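Local coordinates for protein glycosyltransferase (Streptomyces viridochromogenes, PDB 2IUY) that probably transfers a sugar from a nucleotide-linked donor, as a retaining GT4-family glycosyltransferase involved in avilamycin A biosynthesis, at residues 85-91 / 104-110; 190-196 / 213-219; 267-273 / 283-289. All blocks are in the same frame, centred on the assembly; numbering follows the deposited sequence.

Interaction 1. Residues 85-91 / 104-110; sequences VDVVHDH and GTAFISS
His89 and Ile108 meet across two adjacent strands, where the imidazole of His89 reaches over to both Ile108 and Ser110 on one face of the sheet. With His89 CG anti to the backbone N (chi1 -175°), the ring runs over toward the second strand. Ile108 CG2 presses on His89 CG at 3.5 Å along a slanting line, while farther out His89 NE2 is hydrogen-bonded to Ser110 OG at 2.8 Å. The hydroxyl stands at the ring's edge, near its plane, and either partner could be the donor. Ser110 OG also bonds Tyr328 OH, and His89 ND1 bonds Tyr332 OH; with both nitrogens engaged, the rotation of this buried ring is fixed. One face of His89 is overlain by His91, whose NE2 lies 3.4 Å above the plane and offset toward the rim. His91 is itself held through ND1 to His112.

On the same face Val87 CG1 touches Ile108 CG2 at 3.8 Å, and helix 321-336 packs over both residues through Tyr332. Strands 87-90 and 106-110 run parallel, 21° apart, as neighbours in the N-terminal Rossmann-like sheet of a GT-B fold; the chain between them is loop, without a helix. Backbone bonds alternate along the pair, among them Val88 N to Ala106 O (2.9 Å) and Ile108 N to Val88 O.

The other face carries Val88, Phe107, Asp90 and Ser109. The Phe107 ring spans two residues of the first strand: its CD1 is 3.9 Å from Val88 CG1, and its CZ lies 3.8 Å from Asp90 CB, approached obliquely. Beyond it, a water donates to Asp90 OD2 and accepts from Ser109 OG, both at 2.7 Å, while Ser92 and Gly94 bind the two carboxylate oxygens of Asp90.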
loop_
_atom_site.group_PDB
_atom_site.type_symbol
_atom_site.label_atom_id
_atom_site.label_comp_id
_atom_site.label_asym_id
_atom_site.label_seq_id
_atom_site.Cartn_x
_atom_site.Cartn_y
_atom_site.Cartn_z
ATOM N N VAL A 85 1.588 19.288 18.448
ATOM C CA VAL A 85 0.571 18.582 17.627
ATOM C C VAL A 85 -0.307 17.765 18.530
ATOM O O VAL A 85 0.101 17.459 19.634
ATOM C CB VAL A 85 1.181 17.673 16.537
ATOM C CG1 VAL A 85 1.864 18.506 15.433
ATOM C CG2 VAL A 85 2.116 16.605 17.135
ATOM N N ASP A 86 -1.500 17.387 18.085
ATOM C CA ASP A 86 -2.362 16.603 18.943
ATOM C C ASP A 86 -2.062 15.092 18.880
ATOM O O ASP A 86 -2.314 14.363 19.849
ATOM C CB ASP A 86 -3.820 16.848 18.612
ATOM C CG ASP A 86 -4.207 18.326 18.721
ATOM O OD1 ASP A 86 -4.188 18.894 19.853
ATOM O OD2 ASP A 86 -4.447 18.929 17.650
ATOM N N VAL A 87 -1.519 14.663 17.740
ATOM C CA VAL A 87 -1.431 13.253 17.362
ATOM C C VAL A 87 -0.155 13.072 16.572
ATOM O O VAL A 87 0.120 13.840 15.636
ATOM C CB VAL A 87 -2.629 12.837 16.389
ATOM C CG1 VAL A 87 -2.483 11.389 15.887
ATOM C CG2 VAL A 87 -4.009 13.026 17.055
ATOM N N VAL A 88 0.619 12.064 16.956
ATOM C CA VAL A 88 1.705 11.544 16.126
ATOM C C VAL A 88 1.273 10.193 15.592
ATOM O O VAL A 88 1.065 9.283 16.345
ATOM C CB VAL A 88 3.034 11.406 16.919
ATOM C CG1 VAL A 88 4.126 10.677 16.112
ATOM C CG2 VAL A 88 3.526 12.803 17.337
ATOM N N HIS A 89 1.156 10.092 14.274
ATOM C CA HIS A 89 0.696 8.906 13.590
ATOM C C HIS A 89 1.848 8.347 12.762
ATOM O O HIS A 89 2.184 8.888 11.692
ATOM C CB HIS A 89 -0.531 9.287 12.725
ATOM C CG HIS A 89 -1.198 8.127 12.056
ATOM N ND1 HIS A 89 -2.357 8.274 11.320
ATOM C CD2 HIS A 89 -0.861 6.815 11.971
ATOM C CE1 HIS A 89 -2.732 7.092 10.854
ATOM N NE2 HIS A 89 -1.832 6.195 11.223
ATOM N N ASP A 90 2.454 7.286 13.309
ATOM C CA ASP A 90 3.613 6.621 12.799
ATOM C C ASP A 90 3.269 5.598 11.716
ATOM O O ASP A 90 2.448 4.713 11.903
ATOM C CB ASP A 90 4.449 5.966 13.943
ATOM C CG ASP A 90 5.804 5.436 13.437
ATOM O OD1 ASP A 90 6.377 6.088 12.532
ATOM O OD2 ASP A 90 6.271 4.353 13.867
ATOM N N HIS A 91 3.925 5.752 10.563
ATOM C CA HIS A 91 3.869 4.770 9.482
ATOM C C HIS A 91 5.215 4.120 9.243
ATOM O O HIS A 91 5.337 3.362 8.319
ATOM C CB HIS A 91 3.422 5.453 8.173
ATOM C CG HIS A 91 2.004 5.933 8.228
ATOM N ND1 HIS A 91 0.953 5.202 7.729
ATOM C CD2 HIS A 91 1.467 7.043 8.792
ATOM C CE1 HIS A 91 -0.169 5.871 7.925
ATOM N NE2 HIS A 91 0.117 6.995 8.563
ATOM N N GLY A 104 -0.014 15.230 26.589
ATOM C CA GLY A 104 -1.213 15.554 25.849
ATOM C C GLY A 104 -1.162 15.020 24.425
ATOM O O GLY A 104 -2.194 14.929 23.748
ATOM N N THR A 105 0.023 14.659 23.956
ATOM C CA THR A 105 0.153 14.194 22.573
ATOM C C THR A 105 -0.177 12.694 22.482
ATOM O O THR A 105 0.456 11.878 23.131
ATOM C CB THR A 105 1.563 14.528 21.966
ATOM O OG1 THR A 105 1.783 15.933 22.076
ATOM C CG2 THR A 105 1.598 14.185 20.498
ATOM N N ALA A 106 -1.164 12.343 21.644
ATOM C CA ALA A 106 -1.514 10.931 21.414
ATOM C C ALA A 106 -0.533 10.296 20.434
ATOM O O ALA A 106 -0.038 10.948 19.508
ATOM C CB ALA A 106 -2.976 10.813 20.845
ATOM N N PHE A 107 -0.252 9.019 20.647
ATOM C CA PHE A 107 0.595 8.276 19.729
ATOM C C PHE A 107 -0.213 7.117 19.103
ATOM O O PHE A 107 -0.847 6.316 19.809
ATOM C CB PHE A 107 1.864 7.767 20.415
ATOM C CG PHE A 107 2.797 7.083 19.483
ATOM C CD1 PHE A 107 3.682 7.823 18.680
ATOM C CD2 PHE A 107 2.781 5.691 19.366
ATOM C CE1 PHE A 107 4.544 7.168 17.786
ATOM C CE2 PHE A 107 3.654 5.026 18.501
ATOM C CZ PHE A 107 4.512 5.761 17.695
ATOM N N ILE A 108 -0.208 7.078 17.769
ATOM C CA ILE A 108 -0.887 6.022 17.012
ATOM C C ILE A 108 0.013 5.537 15.881
ATOM O O ILE A 108 0.829 6.302 15.342
ATOM C CB ILE A 108 -2.307 6.513 16.451
ATOM C CG1 ILE A 108 -3.156 5.313 15.964
ATOM C CG2 ILE A 108 -2.156 7.647 15.385
ATOM C CD1 ILE A 108 -4.656 5.643 15.696
ATOM N N SER A 109 -0.134 4.262 15.515
ATOM C CA SER A 109 0.652 3.716 14.367
ATOM C C SER A 109 -0.252 3.075 13.338
ATOM O O SER A 109 -1.252 2.500 13.704
ATOM C CB SER A 109 1.688 2.652 14.858
ATOM O OG SER A 109 2.544 3.197 15.868
ATOM N N SER A 110 0.132 3.120 12.063
ATOM C CA SER A 110 -0.396 2.165 11.065
ATOM C C SER A 110 0.751 1.189 10.788
ATOM O O SER A 110 1.807 1.576 10.292
ATOM C CB SER A 110 -0.781 2.835 9.747
ATOM O OG SER A 110 -1.892 3.697 9.853
HETATM O O HOH W 1 5.169 2.812 15.762
HETATM O O HOH W 2 4.329 0.524 9.548
#

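Interaction 2. Residues 190-196 / 213-219; sequences RLVLAGP and TVEPIGE
Arg190 crosses Glu215 at a slant and reaches toward Thr213 at the start of a beta-alpha-beta crossover, in which strand 191-194, helix 200-210 and strand 214-216 form one edge of the C-terminal Rossmann-like sheet of the GT-B fold. Followed outward, Arg190 CB is 3.4 Å from Glu215 OE2, and CG rests against the same oxygen. A bend at chi2 (-57°) then carries the chain toward Thr213: CD comes to 3.7 Å from Thr213 O, and at the tip NH1 passes Thr213 CA at a looser distance. The carboxylate therefore meets the methylenes rather than the guanidinium. Arg190 NE and Glu215 OE2 stay 5.0 Å apart, and the two flat groups are turned 61° against each other, so any attraction between these opposite charges acts at a distance.

The backbones run parallel at 25°, joined by four hydrogen bonds, from Leu191 N to Thr213 O through to Ile217 N to Leu193 O; the shortest links Glu215 N and Leu191 O at 2.7 Å. Apolar contacts form on both sides of the pair. On one, Leu193 CD1 leans on Val214 CB at 4.1 Å, and Leu191 CD2 meets Val214 CG1, with helices 177-187 and 200-210 packed against this side. On the side of Val192, just past the last paired residues, Ile217 CG1 sits between its backbone N and carbonyl carbon, which directs CD1 to 3.8 Å from Ala194 CB and also against Val192 CG1.

Past the strands the segments approach the nucleotide site: Ile217 adjoins Val220, and Glu219 OE2 accepts a bond from the backbone N of Tyr29, both UDP-binding residues. Where the strands stop pairing regularly, a water takes over the bridging, donating to Leu193 O (2.8 Å) and Gly195 O and accepting from Gly218 N at 3.1 Å.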
loop_
_atom_site.group_PDB
_atom_site.type_symbol
_atom_site.label_atom_id
_atom_site.label_comp_id
_atom_site.label_asym_id
_atom_site.label_seq_id
_atom_site.Cartn_x
_atom_site.Cartn_y
_atom_site.Cartn_z
ATOM N N ARG A 190 -0.084 -11.388 -22.168
ATOM C CA ARG A 190 1.127 -10.706 -21.761
ATOM C C ARG A 190 1.003 -10.232 -20.296
ATOM O O ARG A 190 -0.082 -9.965 -19.807
ATOM C CB ARG A 190 1.425 -9.565 -22.734
ATOM C CG ARG A 190 1.543 -10.067 -24.175
ATOM C CD ARG A 190 2.653 -11.170 -24.316
ATOM N NE ARG A 190 2.400 -12.033 -25.479
ATOM C CZ ARG A 190 1.934 -13.289 -25.436
ATOM N NH1 ARG A 190 1.682 -13.891 -24.279
ATOM N NH2 ARG A 190 1.729 -13.962 -26.569
ATOM N N LEU A 191 2.128 -10.242 -19.601
ATOM C CA LEU A 191 2.272 -9.719 -18.277
ATOM C C LEU A 191 3.389 -8.668 -18.292
ATOM O O LEU A 191 4.579 -8.992 -18.463
ATOM C CB LEU A 191 2.617 -10.830 -17.286
ATOM C CG LEU A 191 2.855 -10.354 -15.842
ATOM C CD1 LEU A 191 1.546 -9.977 -15.183
ATOM C CD2 LEU A 191 3.581 -11.442 -15.042
ATOM N N VAL A 192 2.979 -7.412 -18.093
ATOM C CA VAL A 192 3.907 -6.350 -17.747
ATOM C C VAL A 192 4.355 -6.473 -16.285
ATOM O O VAL A 192 3.531 -6.554 -15.362
ATOM C CB VAL A 192 3.278 -4.977 -18.046
ATOM C CG1 VAL A 192 4.190 -3.860 -17.617
ATOM C CG2 VAL A 192 3.004 -4.879 -19.531
ATOM N N LEU A 193 5.666 -6.570 -16.105
ATOM C CA LEU A 193 6.276 -6.610 -14.805
ATOM C C LEU A 193 6.828 -5.238 -14.512
ATOM O O LEU A 193 7.949 -4.896 -14.950
ATOM C CB LEU A 193 7.415 -7.621 -14.750
ATOM C CG LEU A 193 7.168 -9.097 -14.534
ATOM C CD1 LEU A 193 8.533 -9.762 -14.658
ATOM C CD2 LEU A 193 6.675 -9.301 -13.149
ATOM N N ALA A 194 6.018 -4.458 -13.796
ATOM C CA ALA A 194 6.338 -3.087 -13.455
ATOM C C ALA A 194 6.745 -2.905 -11.974
ATOM O O ALA A 194 5.903 -2.747 -11.079
ATOM C CB ALA A 194 5.179 -2.184 -13.797
ATOM N N GLY A 195 8.042 -2.867 -11.736
ATOM C CA GLY A 195 8.592 -2.591 -10.422
ATOM C C GLY A 195 10.053 -2.995 -10.425
ATOM O O GLY A 195 10.540 -3.544 -11.437
ATOM N N PRO A 196 10.759 -2.726 -9.297
ATOM C CA PRO A 196 12.161 -3.058 -9.211
ATOM C C PRO A 196 12.395 -4.575 -9.201
ATOM O O PRO A 196 11.793 -5.302 -8.421
ATOM C CB PRO A 196 12.616 -2.395 -7.906
ATOM C CG PRO A 196 11.409 -2.245 -7.092
ATOM C CD PRO A 196 10.256 -2.095 -8.059
ATOM N N THR A 213 5.902 -14.566 -22.189
ATOM C CA THR A 213 4.774 -13.978 -21.466
ATOM C C THR A 213 5.121 -12.620 -20.864
ATOM O O THR A 213 4.347 -11.675 -21.010
ATOM C CB THR A 213 4.349 -14.927 -20.377
ATOM O OG1 THR A 213 3.848 -16.083 -21.013
ATOM C CG2 THR A 213 3.248 -14.329 -19.407
ATOM N N VAL A 214 6.286 -12.530 -20.196
ATOM C CA VAL A 214 6.597 -11.382 -19.391
ATOM C C VAL A 214 7.243 -10.255 -20.189
ATOM O O VAL A 214 8.036 -10.502 -21.118
ATOM C CB VAL A 214 7.412 -11.740 -18.112
ATOM C CG1 VAL A 214 6.693 -12.860 -17.359
ATOM C CG2 VAL A 214 8.885 -12.124 -18.453
ATOM N N GLU A 215 6.850 -9.017 -19.857
ATOM C CA GLU A 215 7.564 -7.845 -20.329
ATOM C C GLU A 215 7.986 -7.049 -19.109
ATOM O O GLU A 215 7.182 -6.284 -18.559
ATOM C CB GLU A 215 6.717 -6.980 -21.285
ATOM C CG GLU A 215 6.004 -7.784 -22.379
ATOM C CD GLU A 215 4.879 -7.010 -23.092
ATOM O OE1 GLU A 215 4.850 -5.743 -22.994
ATOM O OE2 GLU A 215 4.035 -7.684 -23.751
ATOM N N PRO A 216 9.250 -7.228 -18.692
ATOM C CA PRO A 216 9.790 -6.532 -17.518
ATOM C C PRO A 216 10.205 -5.127 -17.909
ATOM O O PRO A 216 11.024 -4.971 -18.827
ATOM C CB PRO A 216 11.022 -7.373 -17.151
ATOM C CG PRO A 216 11.038 -8.581 -18.110
ATOM C CD PRO A 216 10.259 -8.138 -19.293
ATOM N N ILE A 217 9.665 -4.123 -17.233
ATOM C CA ILE A 217 9.915 -2.729 -17.607
ATOM C C ILE A 217 10.674 -1.967 -16.532
ATOM O O ILE A 217 11.111 -0.848 -16.736
ATOM C CB ILE A 217 8.605 -2.018 -18.055
ATOM C CG1 ILE A 217 7.521 -2.077 -16.976
ATOM C CG2 ILE A 217 8.025 -2.698 -19.282
ATOM C CD1 ILE A 217 6.567 -0.902 -17.073
ATOM N N GLY A 218 10.873 -2.622 -15.393
ATOM C CA GLY A 218 11.590 -2.037 -14.284
ATOM C C GLY A 218 10.696 -1.090 -13.494
ATOM O O GLY A 218 9.477 -1.027 -13.722
ATOM N N GLU A 219 11.320 -0.361 -12.564
ATOM C CA GLU A 219 10.609 0.525 -11.648
ATOM C C GLU A 219 9.806 1.533 -12.468
ATOM O O GLU A 219 10.294 2.069 -13.455
ATOM C CB GLU A 219 11.608 1.223 -10.710
ATOM C CG GLU A 219 10.996 1.966 -9.500
ATOM C CD GLU A 219 12.045 2.617 -8.623
ATOM O OE1 GLU A 219 13.201 2.109 -8.530
ATOM O OE2 GLU A 219 11.709 3.636 -8.006
HETATM O O HOH W 3 10.503 -5.292 -13.767
#

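Interaction 3. Residues 267-273 / 283-289; sequences PVVGTGN and VGEVVGY
Two torsions bring Asn273 and Tyr289 together: Asn273 CG is anti to its own nitrogen (chi1 -170°), and Tyr289 CG is anti to the carbonyl carbon (chi1 -75°), which swings the phenol back over the first segment. Asn273 ND2 donates to Tyr289 OH at 3.0 Å, with the oxygen close to the amide plane, although amide and ring planes stand 65° apart. Asn273 CB lies at the ring's edge, whereas Thr271 CB approaches CE1 of Tyr289 obliquely at 3.8 Å. A water sits 3.9 Å above the centre of one face of the ring; it accepts from Gly272 N and donates to Val287 O, bridging the two segments just past the paired residues.

Before that point strands 268-270 and 284-286 are parallel neighbours of a beta-alpha-beta unit whose connection is the short helix 276-279, with 284-286 outermost in the C-terminal GT-B sheet. Their tightest backbone bond joins Val287 N to Gly270 O at 2.7 Å. Val269 CG1 meets Val287 CG2 at 3.8 Å, their side chains crossing, while Val268 and Val283 lie side by side, their CG2 atoms 3.9 Å apart beneath helix 256-263.

Asn273 ND2 also bonds Trp250 O, and OD1 accepts from Glu252 N. Both ends of the buried amide are thus gripped, which fixes its flip and makes Tyr289 OH an acceptor here.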
loop_
_atom_site.group_PDB
_atom_site.type_symbol
_atom_site.label_atom_id
_atom_site.label_comp_id
_atom_site.label_asym_id
_atom_site.label_seq_id
_atom_site.Cartn_x
_atom_site.Cartn_y
_atom_site.Cartn_z
ATOM N N PRO A 267 -9.827 -4.549 -12.374
ATOM C CA PRO A 267 -10.119 -5.646 -11.455
ATOM C C PRO A 267 -8.815 -6.381 -11.098
ATOM O O PRO A 267 -7.767 -6.143 -11.713
ATOM C CB PRO A 267 -11.090 -6.527 -12.269
ATOM C CG PRO A 267 -10.572 -6.364 -13.718
ATOM C CD PRO A 267 -10.143 -4.891 -13.789
ATOM N N VAL A 268 -8.896 -7.285 -10.133
ATOM C CA VAL A 268 -7.701 -7.873 -9.546
ATOM C C VAL A 268 -7.875 -9.365 -9.475
ATOM O O VAL A 268 -8.884 -9.842 -9.030
ATOM C CB VAL A 268 -7.412 -7.280 -8.122
ATOM C CG1 VAL A 268 -6.144 -7.908 -7.510
ATOM C CG2 VAL A 268 -7.257 -5.758 -8.209
ATOM N N VAL A 269 -6.887 -10.104 -9.949
ATOM C CA VAL A 269 -6.764 -11.512 -9.570
ATOM C C VAL A 269 -5.683 -11.609 -8.488
ATOM O O VAL A 269 -4.599 -11.121 -8.688
ATOM C CB VAL A 269 -6.329 -12.386 -10.772
ATOM C CG1 VAL A 269 -6.015 -13.852 -10.297
ATOM C CG2 VAL A 269 -7.365 -12.333 -11.855
ATOM N N GLY A 270 -5.978 -12.232 -7.355
ATOM C CA GLY A 270 -4.951 -12.453 -6.362
ATOM C C GLY A 270 -5.025 -13.835 -5.703
ATOM O O GLY A 270 -5.969 -14.578 -5.891
ATOM N N THR A 271 -4.008 -14.153 -4.930
ATOM C CA THR A 271 -4.056 -15.262 -4.005
ATOM C C THR A 271 -4.870 -14.833 -2.772
ATOM O O THR A 271 -5.385 -13.710 -2.746
ATOM C CB THR A 271 -2.648 -15.643 -3.568
ATOM O OG1 THR A 271 -2.062 -14.502 -2.912
ATOM C CG2 THR A 271 -1.807 -16.053 -4.793
ATOM N N GLY A 272 -5.020 -15.744 -1.805
ATOM C CA GLY A 272 -5.680 -15.451 -0.547
ATOM C C GLY A 272 -4.703 -15.096 0.565
ATOM O O GLY A 272 -5.072 -15.069 1.746
ATOM N N ASN A 273 -3.449 -14.829 0.199
ATOM C CA ASN A 273 -2.425 -14.488 1.171
ATOM C C ASN A 273 -2.703 -13.239 1.997
ATOM O O ASN A 273 -2.972 -12.142 1.424
ATOM C CB ASN A 273 -1.062 -14.321 0.502
ATOM C CG ASN A 273 0.046 -14.202 1.512
ATOM O OD1 ASN A 273 0.490 -13.085 1.865
ATOM N ND2 ASN A 273 0.455 -15.352 2.057
ATOM N N VAL A 283 -13.163 -6.823 -5.465
ATOM C CA VAL A 283 -12.793 -6.212 -6.749
ATOM C C VAL A 283 -12.256 -7.237 -7.793
ATOM O O VAL A 283 -11.539 -6.890 -8.733
ATOM C CB VAL A 283 -11.797 -5.038 -6.506
ATOM C CG1 VAL A 283 -12.445 -3.940 -5.593
ATOM C CG2 VAL A 283 -10.453 -5.549 -5.903
ATOM N N GLY A 284 -12.551 -8.513 -7.585
ATOM C CA GLY A 284 -12.080 -9.548 -8.503
ATOM C C GLY A 284 -12.200 -10.912 -7.870
ATOM O O GLY A 284 -13.195 -11.222 -7.232
ATOM N N GLU A 285 -11.173 -11.729 -8.009
ATOM C CA GLU A 285 -11.278 -13.127 -7.645
ATOM C C GLU A 285 -9.949 -13.623 -7.093
ATOM O O GLU A 285 -8.859 -13.353 -7.659
ATOM C CB GLU A 285 -11.657 -13.959 -8.912
ATOM C CG GLU A 285 -11.917 -15.475 -8.625
ATOM C CD GLU A 285 -12.442 -16.249 -9.832
ATOM O OE1 GLU A 285 -13.402 -15.765 -10.484
ATOM O OE2 GLU A 285 -11.919 -17.360 -10.110
ATOM N N VAL A 286 -10.070 -14.430 -6.044
ATOM C CA VAL A 286 -8.972 -15.165 -5.429
ATOM C C VAL A 286 -8.686 -16.477 -6.185
ATOM O O VAL A 286 -9.602 -17.191 -6.607
ATOM C CB VAL A 286 -9.239 -15.402 -3.911
ATOM C CG1 VAL A 286 -8.211 -16.374 -3.279
ATOM C CG2 VAL A 286 -9.176 -14.068 -3.165
ATOM N N VAL A 287 -7.408 -16.751 -6.386
ATOM C CA VAL A 287 -6.973 -18.028 -6.921
ATOM C C VAL A 287 -5.947 -18.692 -5.984
ATOM O O VAL A 287 -5.442 -18.077 -5.020
ATOM C CB VAL A 287 -6.444 -17.879 -8.378
ATOM C CG1 VAL A 287 -7.548 -17.259 -9.308
ATOM C CG2 VAL A 287 -5.138 -17.027 -8.449
ATOM N N GLY A 288 -5.647 -19.953 -6.271
ATOM C CA GLY A 288 -4.643 -20.666 -5.556
ATOM C C GLY A 288 -3.202 -20.202 -5.638
ATOM O O GLY A 288 -2.781 -19.441 -6.556
ATOM N N TYR A 289 -2.444 -20.706 -4.665
ATOM C CA TYR A 289 -1.001 -20.594 -4.628
ATOM C C TYR A 289 -0.332 -21.432 -5.709
ATOM O O TYR A 289 -0.948 -22.324 -6.279
ATOM C CB TYR A 289 -0.515 -21.090 -3.272
ATOM C CG TYR A 289 -0.748 -20.140 -2.144
ATOM C CD1 TYR A 289 -0.462 -18.773 -2.279
ATOM C CD2 TYR A 289 -1.244 -20.600 -0.930
ATOM C CE1 TYR A 289 -0.647 -17.901 -1.226
ATOM C CE2 TYR A 289 -1.469 -19.715 0.136
ATOM C CZ TYR A 289 -1.157 -18.383 -0.026
ATOM O OH TYR A 289 -1.343 -17.551 1.030
HETATM O O HOH W 4 -4.535 -18.637 -2.435
#

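How the interactions relate
The three contacts come in series along the chain and divide between the two domains of the GT-B fold. Interaction 1 belongs to the N-terminal parallel sheet, while interactions 2 and 3 sit at the two ends of the C-terminal one, where strands 165-168 and 234-237 lie between them. Centres of interactions 2 and 3 are about 19 Å apart, their nearest atoms about 9 Å. Interaction 1 lies on the other side of the chain's centre, about 38 and 34 Å away, centre to centre. Both sheets have strand order 3-2-1-4-5-6; interaction 1 pairs strands 4 and 5 of its sheet, interaction 2 pairs 2 and 3, and interaction 3 pairs 5 and 6. UDP-binding residues come from both domains, consistent with an interdomain nucleotide site.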